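Local atomic coordinates of acyl-CoA dehydrogenase (Slackia heliotrinireducens, PDB entry 4RM7), a protein that belongs to the acyl-CoA dehydrogenase family, whose subunits join a helical N-terminal domain, a β-rich middle domain and a helical C-terminal domain, and forms an assembly of four chains. Residues 256-261 / 297-302; 155-160 / 170-175; 113-116 / 122-125. All coordinates share one frame; numbering follows the deposited sequence.

Contact 1 of 3, residues 256-261 / 297-302; sequences EAQAAM and NMRNLV
Arg299 reaches from one helix to Gln258 on another, and a single direct hydrogen bond joins the two segments in this buried contact. The bond runs from Arg299 NH2 to Gln258 OE1 (2.9 Å) and is nearly straight, with an N-H...O angle of 173°. The oxygen lies at the guanidinium edge, in its plane, and the amide plane is turned by only 23° from that of the guanidinium. Gln258 reaches this edge because its chain, with CG anti to the backbone N, bends at chi2 (64°). A water completes the grip: it donates to Gln258 OE1 and accepts from Arg299 NH1 at 2.9 Å, so the amide oxygen receives two hydrogen bonds. Away from this close polar join the packing is looser, with the selenium of selenomethionine Met298 only grazing Ala257 CB at 4.4 Å. Outer partners hold both polar groups in place: Arg299 NE forms a salt bridge with Glu78, and Gln258 NE2 bonds to Tyr384 OH of the second subunit. The contact thus joins helices 234-270 and 282-311 of the C-terminal helical domain, with helix 316-341 packed against Ala257 and Met298, and helix 351-362 against Ala259 and Ala260.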
loop_
_atom_site.group_PDB
_atom_site.type_symbol
_atom_site.label_atom_id
_atom_site.label_comp_id
_atom_site.label_asym_id
_atom_site.label_seq_id
_atom_site.Cartn_x
_atom_site.Cartn_y
_atom_site.Cartn_z
ATOM N N GLU A 256 -5.750 -2.885 21.596
ATOM C CA GLU A 256 -5.078 -4.146 21.326
ATOM C C GLU A 256 -3.836 -3.897 20.470
ATOM O O GLU A 256 -2.774 -4.470 20.724
ATOM C CB GLU A 256 -6.015 -5.133 20.640
ATOM C CG GLU A 256 -7.185 -5.558 21.486
ATOM C CD GLU A 256 -7.819 -6.842 20.974
ATOM O OE1 GLU A 256 -8.988 -6.810 20.528
ATOM O OE2 GLU A 256 -7.149 -7.892 21.026
ATOM N N ALA A 257 -3.984 -3.045 19.453
ATOM C CA ALA A 257 -2.874 -2.676 18.591
ATOM C C ALA A 257 -1.733 -2.101 19.425
ATOM O O ALA A 257 -0.556 -2.397 19.212
ATOM C CB ALA A 257 -3.336 -1.655 17.517
ATOM N N GLN A 258 -2.096 -1.289 20.402
ATOM C CA GLN A 258 -1.100 -0.675 21.254
ATOM C C GLN A 258 -0.333 -1.747 22.050
ATOM O O GLN A 258 0.863 -1.588 22.319
ATOM C CB GLN A 258 -1.770 0.338 22.186
ATOM C CG GLN A 258 -0.815 1.038 23.111
ATOM C CD GLN A 258 0.178 1.889 22.356
ATOM O OE1 GLN A 258 -0.194 2.893 21.773
ATOM N NE2 GLN A 258 1.452 1.491 22.365
ATOM N N ALA A 259 -1.022 -2.835 22.414
ATOM C CA ALA A 259 -0.416 -3.918 23.189
ATOM C C ALA A 259 0.603 -4.672 22.339
ATOM O O ALA A 259 1.685 -5.028 22.813
ATOM C CB ALA A 259 -1.479 -4.867 23.704
ATOM N N ALA A 260 0.246 -4.891 21.077
ATOM C CA ALA A 260 1.140 -5.496 20.106
ATOM C C ALA A 260 2.402 -4.657 19.888
ATOM O O ALA A 260 3.502 -5.191 19.740
ATOM C CB ALA A 260 0.417 -5.694 18.787
HETATM N N MSE A 261 2.231 -3.344 19.856
HETATM C CA MSE A 261 3.362 -2.455 19.668
HETATM C C MSE A 261 4.323 -2.537 20.863
HETATM O O MSE A 261 5.535 -2.665 20.679
HETATM C CB MSE A 261 2.891 -1.016 19.452
HETATM C CG MSE A 261 4.023 -0.011 19.462
HETATM SE SE MSE A 261 5.165 -0.187 17.889
HETATM C CE MSE A 261 5.879 1.616 17.942
ATOM N N ASN A 297 -2.476 8.165 14.486
ATOM C CA ASN A 297 -3.651 8.464 13.679
ATOM C C ASN A 297 -4.933 7.824 14.253
ATOM O O ASN A 297 -5.945 8.491 14.419
ATOM C CB ASN A 297 -3.415 8.018 12.219
ATOM C CG ASN A 297 -2.442 8.935 11.465
ATOM O OD1 ASN A 297 -2.191 10.069 11.877
ATOM N ND2 ASN A 297 -1.916 8.452 10.342
HETATM N N MSE A 298 -4.875 6.534 14.563
HETATM C CA MSE A 298 -5.984 5.838 15.198
HETATM C C MSE A 298 -6.512 6.568 16.420
HETATM O O MSE A 298 -7.723 6.755 16.559
HETATM C CB MSE A 298 -5.569 4.438 15.624
HETATM C CG MSE A 298 -5.300 3.482 14.484
HETATM SE SE MSE A 298 -4.845 1.738 15.241
HETATM C CE MSE A 298 -3.088 1.538 14.445
ATOM N N ARG A 299 -5.593 6.974 17.293
ATOM C CA ARG A 299 -5.945 7.574 18.577
ATOM C C ARG A 299 -6.590 8.927 18.346
ATOM O O ARG A 299 -7.607 9.255 18.946
ATOM C CB ARG A 299 -4.707 7.695 19.475
ATOM C CG ARG A 299 -5.006 8.126 20.899
ATOM C CD ARG A 299 -3.814 7.899 21.844
ATOM N NE ARG A 299 -3.656 6.487 22.169
ATOM C CZ ARG A 299 -2.592 5.739 21.877
ATOM N NH1 ARG A 299 -1.552 6.263 21.227
ATOM N NH2 ARG A 299 -2.586 4.446 22.221
ATOM N N ASN A 300 -5.995 9.702 17.452
ATOM C CA ASN A 300 -6.556 10.962 17.045
ATOM C C ASN A 300 -7.990 10.832 16.482
ATOM O O ASN A 300 -8.835 11.667 16.764
ATOM C CB ASN A 300 -5.649 11.606 16.008
ATOM C CG ASN A 300 -4.462 12.314 16.631
ATOM O OD1 ASN A 300 -4.503 12.702 17.805
ATOM N ND2 ASN A 300 -3.406 12.514 15.839
ATOM N N LEU A 301 -8.260 9.790 15.703
ATOM C CA LEU A 301 -9.578 9.642 15.109
ATOM C C LEU A 301 -10.569 9.186 16.165
ATOM O O LEU A 301 -11.672 9.721 16.254
ATOM C CB LEU A 301 -9.564 8.660 13.945
ATOM C CG LEU A 301 -8.828 9.122 12.686
ATOM C CD1 LEU A 301 -8.759 7.984 11.664
ATOM C CD2 LEU A 301 -9.493 10.332 12.058
ATOM N N VAL A 302 -10.163 8.232 16.994
ATOM C CA VAL A 302 -11.058 7.708 18.020
ATOM C C VAL A 302 -11.364 8.785 19.073
ATOM O O VAL A 302 -12.532 9.109 19.319
ATOM C CB VAL A 302 -10.465 6.460 18.665
ATOM C CG1 VAL A 302 -11.352 5.969 19.793
ATOM C CG2 VAL A 302 -10.333 5.376 17.618
HETATM O O HOH W 1 1.076 5.031 20.955
#

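Contact 2 of 3, residues 155-160 / 170-175; sequences GTKMFV and LVSAYD
Lys157 spans the gap between two strands and grips Ser172 with its ammonium end. The strands are not paired at this point, for the nearest CA atoms, those of Lys157 and Val171, are 8.2 Å apart, and one long side chain must cover that distance. From CB, which points toward the other strand, the chain leaves with CG anti to the carbonyl carbon (chi1 -66°) and then bends at chi2. Neither CB nor CD comes within 4.5 Å of the other segment, and CG passes Val171 CG1 loosely, at 4.3 Å. Beyond CD the chain runs straight. CE passes Val171 CG1 at 3.8 Å but lies closer to Ser172 O (3.2 Å). At the tip, NZ donates to both polar oxygens of one residue, Ser172 OG at 2.8 Å and Ser172 O, also at 2.8 Å. The ammonium approaches the carbonyl at a C=O...N angle of 136° and stands 32° off its plane, while OG receives it from a position between the serine's own backbone N and carbonyl carbon. The same nitrogen also forms a salt bridge with Glu130 and a hydrogen bond to Ile128 O, so this buried charge, probably stabilised by the carboxylate, has oxygen partners on three residues. The whole lies within the β-rich middle domain: strand 143-146 pairs with both strand 151-161 and strand 168-175; strand 151-161 also pairs with 212-221, and strand 168-175 with 184-191 and with 124-127, whose Ala127 touches Lys157.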
loop_
_atom_site.group_PDB
_atom_site.type_symbol
_atom_site.label_atom_id
_atom_site.label_comp_id
_atom_site.label_asym_id
_atom_site.label_seq_id
_atom_site.Cartn_x
_atom_site.Cartn_y
_atom_site.Cartn_z
ATOM N N GLY A 155 -37.983 -15.162 11.881
ATOM C CA GLY A 155 -36.799 -14.467 11.426
ATOM C C GLY A 155 -35.546 -15.180 11.888
ATOM O O GLY A 155 -35.615 -16.168 12.617
ATOM N N THR A 156 -34.398 -14.672 11.453
ATOM C CA THR A 156 -33.104 -15.244 11.777
ATOM C C THR A 156 -32.130 -14.123 12.088
ATOM O O THR A 156 -31.922 -13.221 11.276
ATOM C CB THR A 156 -32.536 -16.093 10.632
ATOM O OG1 THR A 156 -33.255 -17.320 10.548
ATOM C CG2 THR A 156 -31.074 -16.422 10.883
ATOM N N LYS A 157 -31.539 -14.173 13.272
ATOM C CA LYS A 157 -30.594 -13.155 13.661
ATOM C C LYS A 157 -29.203 -13.742 13.641
ATOM O O LYS A 157 -28.999 -14.906 13.970
ATOM C CB LYS A 157 -30.944 -12.587 15.031
ATOM C CG LYS A 157 -32.247 -11.839 15.047
ATOM C CD LYS A 157 -32.244 -10.640 14.105
ATOM C CE LYS A 157 -33.506 -9.820 14.303
ATOM N NZ LYS A 157 -33.573 -8.586 13.459
HETATM N N MSE A 158 -28.253 -12.914 13.230
HETATM C CA MSE A 158 -26.886 -13.335 12.966
HETATM C C MSE A 158 -25.943 -12.625 13.916
HETATM O O MSE A 158 -26.250 -11.535 14.394
HETATM C CB MSE A 158 -26.533 -13.020 11.518
HETATM C CG MSE A 158 -25.397 -13.822 10.940
HETATM SE SE MSE A 158 -25.812 -14.349 9.112
HETATM C CE MSE A 158 -27.374 -15.449 9.513
ATOM N N PHE A 159 -24.810 -13.247 14.203
ATOM C CA PHE A 159 -23.776 -12.629 15.036
ATOM C C PHE A 159 -24.336 -12.153 16.383
ATOM O O PHE A 159 -24.081 -11.035 16.809
ATOM C CB PHE A 159 -23.120 -11.461 14.284
ATOM C CG PHE A 159 -22.702 -11.797 12.868
ATOM C CD1 PHE A 159 -21.835 -12.851 12.614
ATOM C CD2 PHE A 159 -23.163 -11.048 11.791
ATOM C CE1 PHE A 159 -21.438 -13.160 11.301
ATOM C CE2 PHE A 159 -22.775 -11.352 10.479
ATOM C CZ PHE A 159 -21.911 -12.403 10.236
ATOM N N VAL A 160 -25.117 -13.003 17.038
ATOM C CA VAL A 160 -25.721 -12.654 18.315
ATOM C C VAL A 160 -24.761 -12.971 19.440
ATOM O O VAL A 160 -24.604 -14.137 19.809
ATOM C CB VAL A 160 -27.041 -13.415 18.548
ATOM C CG1 VAL A 160 -27.650 -13.048 19.893
ATOM C CG2 VAL A 160 -28.026 -13.151 17.399
ATOM N N LEU A 170 -33.052 -9.737 23.089
ATOM C CA LEU A 170 -33.635 -8.469 22.704
ATOM C C LEU A 170 -33.628 -8.374 21.178
ATOM O O LEU A 170 -32.592 -8.145 20.553
ATOM C CB LEU A 170 -32.881 -7.307 23.346
ATOM C CG LEU A 170 -33.443 -5.914 23.012
ATOM C CD1 LEU A 170 -34.948 -5.848 23.247
ATOM C CD2 LEU A 170 -32.748 -4.836 23.808
ATOM N N VAL A 171 -34.801 -8.550 20.588
ATOM C CA VAL A 171 -34.920 -8.778 19.155
ATOM C C VAL A 171 -35.590 -7.637 18.422
ATOM O O VAL A 171 -36.654 -7.168 18.818
ATOM C CB VAL A 171 -35.717 -10.060 18.860
ATOM C CG1 VAL A 171 -35.604 -10.420 17.404
ATOM C CG2 VAL A 171 -35.194 -11.195 19.706
ATOM N N SER A 172 -34.944 -7.204 17.343
ATOM C CA SER A 172 -35.479 -6.189 16.463
ATOM C C SER A 172 -36.340 -6.862 15.401
ATOM O O SER A 172 -35.922 -7.859 14.814
ATOM C CB SER A 172 -34.350 -5.404 15.819
ATOM O OG SER A 172 -33.683 -6.219 14.879
ATOM N N ALA A 173 -37.532 -6.317 15.155
ATOM C CA ALA A 173 -38.497 -6.947 14.249
ATOM C C ALA A 173 -39.481 -5.951 13.641
ATOM O O ALA A 173 -39.808 -4.936 14.252
ATOM C CB ALA A 173 -39.276 -8.049 14.985
ATOM N N TYR A 174 -39.941 -6.244 12.428
ATOM C CA TYR A 174 -41.105 -5.562 11.866
ATOM C C TYR A 174 -42.355 -6.103 12.533
ATOM O O TYR A 174 -42.644 -7.299 12.446
ATOM C CB TYR A 174 -41.209 -5.761 10.355
ATOM C CG TYR A 174 -40.307 -4.870 9.547
ATOM C CD1 TYR A 174 -40.211 -3.512 9.820
ATOM C CD2 TYR A 174 -39.543 -5.386 8.507
ATOM C CE1 TYR A 174 -39.381 -2.694 9.072
ATOM C CE2 TYR A 174 -38.707 -4.576 7.759
ATOM C CZ TYR A 174 -38.627 -3.231 8.042
ATOM O OH TYR A 174 -37.795 -2.431 7.290
ATOM N N ASP A 175 -43.088 -5.231 13.214
ATOM C CA ASP A 175 -44.376 -5.608 13.771
ATOM C C ASP A 175 -45.458 -5.368 12.723
ATOM O O ASP A 175 -45.580 -4.268 12.191
ATOM C CB ASP A 175 -44.665 -4.823 15.044
ATOM C CG ASP A 175 -46.009 -5.158 15.639
ATOM O OD1 ASP A 175 -46.676 -6.090 15.151
ATOM O OD2 ASP A 175 -46.398 -4.493 16.613
#

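Contact 3 of 3, residues 113-116 / 122-125; sequences RTEY and LSYA
Apolar contact comes first: Tyr116 meets Leu122 where a helix gives way to the loop that follows it. The branch that touches is Leu122 CD2, lying 3.8 Å from Tyr116 CB and 4.1 Å from Tyr116 CG. Although the leucine's CB bond points away from the helix, CG swings beside its backbone N (chi1 -82°) and carries that methyl back to the tyrosine. CG itself approaches Tyr116 CD1 at 4.1 Å, and the two side chains cross obliquely. This is a tight helix-to-strand connection: after helix 106-119 ends, the chain turns sharply within a few residues and enters strand 124-127, passing from the helical N-terminal region into the β-rich middle domain of the acyl-CoA dehydrogenase fold. The polar residues meet without a hydrogen bond. Glu115 is fully extended with CG anti to the backbone N (chi1 176°), and both its carboxylate oxygens face Ser123 CB, OE1 at 3.1 Å and OE2 at 3.3 Å. Its OE1 lies 3.4 Å from Ser123 N, but at a poor angle for bonding. Further contacts reach other helices: Tyr116 packs on Leu97 of helix 90-103 and on Phe49 and Val50 of helix 43-50, while Leu122 touches Gln96.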
loop_
_atom_site.group_PDB
_atom_site.type_symbol
_atom_site.label_atom_id
_atom_site.label_comp_id
_atom_site.label_asym_id
_atom_site.label_seq_id
_atom_site.Cartn_x
_atom_site.Cartn_y
_atom_site.Cartn_z
ATOM N N ARG A 113 -30.847 -3.171 34.701
ATOM C CA ARG A 113 -29.770 -2.307 35.160
ATOM C C ARG A 113 -29.308 -2.791 36.523
ATOM O O ARG A 113 -28.111 -2.897 36.792
ATOM C CB ARG A 113 -30.201 -0.839 35.240
ATOM C CG ARG A 113 -29.217 0.010 36.061
ATOM C CD ARG A 113 -29.383 1.516 35.884
ATOM N NE ARG A 113 -28.734 2.031 34.676
ATOM C CZ ARG A 113 -27.412 2.130 34.491
ATOM N NH1 ARG A 113 -26.934 2.626 33.349
ATOM N NH2 ARG A 113 -26.557 1.727 35.433
ATOM N N THR A 114 -30.275 -3.100 37.376
ATOM C CA THR A 114 -29.986 -3.519 38.738
ATOM C C THR A 114 -29.159 -4.790 38.751
ATOM O O THR A 114 -28.201 -4.908 39.511
ATOM C CB THR A 114 -31.275 -3.719 39.536
ATOM O OG1 THR A 114 -31.800 -2.432 39.886
ATOM C CG2 THR A 114 -31.007 -4.521 40.806
ATOM N N GLU A 115 -29.510 -5.729 37.887
ATOM C CA GLU A 115 -28.764 -6.964 37.813
ATOM C C GLU A 115 -27.319 -6.693 37.378
ATOM O O GLU A 115 -26.372 -7.293 37.896
ATOM C CB GLU A 115 -29.441 -7.935 36.856
ATOM C CG GLU A 115 -28.653 -9.209 36.679
ATOM C CD GLU A 115 -29.268 -10.152 35.678
ATOM O OE1 GLU A 115 -28.493 -10.757 34.903
ATOM O OE2 GLU A 115 -30.515 -10.290 35.674
ATOM N N TYR A 116 -27.159 -5.772 36.435
ATOM C CA TYR A 116 -25.846 -5.432 35.919
ATOM C C TYR A 116 -24.976 -4.787 36.998
ATOM O O TYR A 116 -23.785 -5.082 37.105
ATOM C CB TYR A 116 -25.979 -4.508 34.704
ATOM C CG TYR A 116 -24.659 -4.085 34.093
ATOM C CD1 TYR A 116 -23.757 -5.027 33.623
ATOM C CD2 TYR A 116 -24.322 -2.733 33.983
ATOM C CE1 TYR A 116 -22.552 -4.639 33.057
ATOM C CE2 TYR A 116 -23.120 -2.330 33.423
ATOM C CZ TYR A 116 -22.241 -3.288 32.960
ATOM O OH TYR A 116 -21.054 -2.891 32.402
ATOM N N LEU A 122 -25.194 -8.989 32.177
ATOM C CA LEU A 122 -26.496 -8.659 31.635
ATOM C C LEU A 122 -27.211 -9.948 31.317
ATOM O O LEU A 122 -26.610 -10.895 30.847
ATOM C CB LEU A 122 -26.354 -7.829 30.369
ATOM C CG LEU A 122 -26.118 -6.338 30.560
ATOM C CD1 LEU A 122 -25.985 -5.658 29.216
ATOM C CD2 LEU A 122 -27.245 -5.711 31.352
ATOM N N SER A 123 -28.500 -9.990 31.588
ATOM C CA SER A 123 -29.263 -11.209 31.433
ATOM C C SER A 123 -29.864 -11.347 30.046
ATOM O O SER A 123 -30.645 -12.244 29.805
ATOM C CB SER A 123 -30.350 -11.303 32.498
ATOM O OG SER A 123 -31.370 -10.357 32.270
ATOM N N TYR A 124 -29.528 -10.442 29.144
ATOM C CA TYR A 124 -30.075 -10.499 27.800
ATOM C C TYR A 124 -29.016 -10.361 26.722
ATOM O O TYR A 124 -27.929 -9.889 26.975
ATOM C CB TYR A 124 -31.163 -9.447 27.615
ATOM C CG TYR A 124 -30.692 -8.030 27.750
ATOM C CD1 TYR A 124 -30.220 -7.335 26.660
ATOM C CD2 TYR A 124 -30.728 -7.385 28.967
ATOM C CE1 TYR A 124 -29.792 -6.034 26.779
ATOM C CE2 TYR A 124 -30.302 -6.084 29.095
ATOM C CZ TYR A 124 -29.835 -5.416 27.997
ATOM O OH TYR A 124 -29.406 -4.121 28.120
ATOM N N ALA A 125 -29.340 -10.821 25.524
ATOM C CA ALA A 125 -28.455 -10.689 24.383
ATOM C C ALA A 125 -29.154 -10.007 23.225
ATOM O O ALA A 125 -30.287 -10.310 22.927
ATOM C CB ALA A 125 -27.930 -12.039 23.960
#

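Followed from the N terminus, the chain forms its three contacts strictly in series, with none nested and none crossing. Contact 3 closes first, over five residues at the end of helix 106-119, and delivers the chain into strand 124-127. Contact 2 then bridges nine residues within the middle domain. The two meet directly, through a probable hydrogen bond from Leu170 N to Ala125 O (2.8 Å) between neighbouring strands, which places both contacts on one sheet. Contact 1 comes last and encloses 35 residues, joining two long helices of the C-terminal domain. It lies across the chain's centre from both others, its nearest atoms about 16 Å from contact 2 and about 17 Å from contact 3.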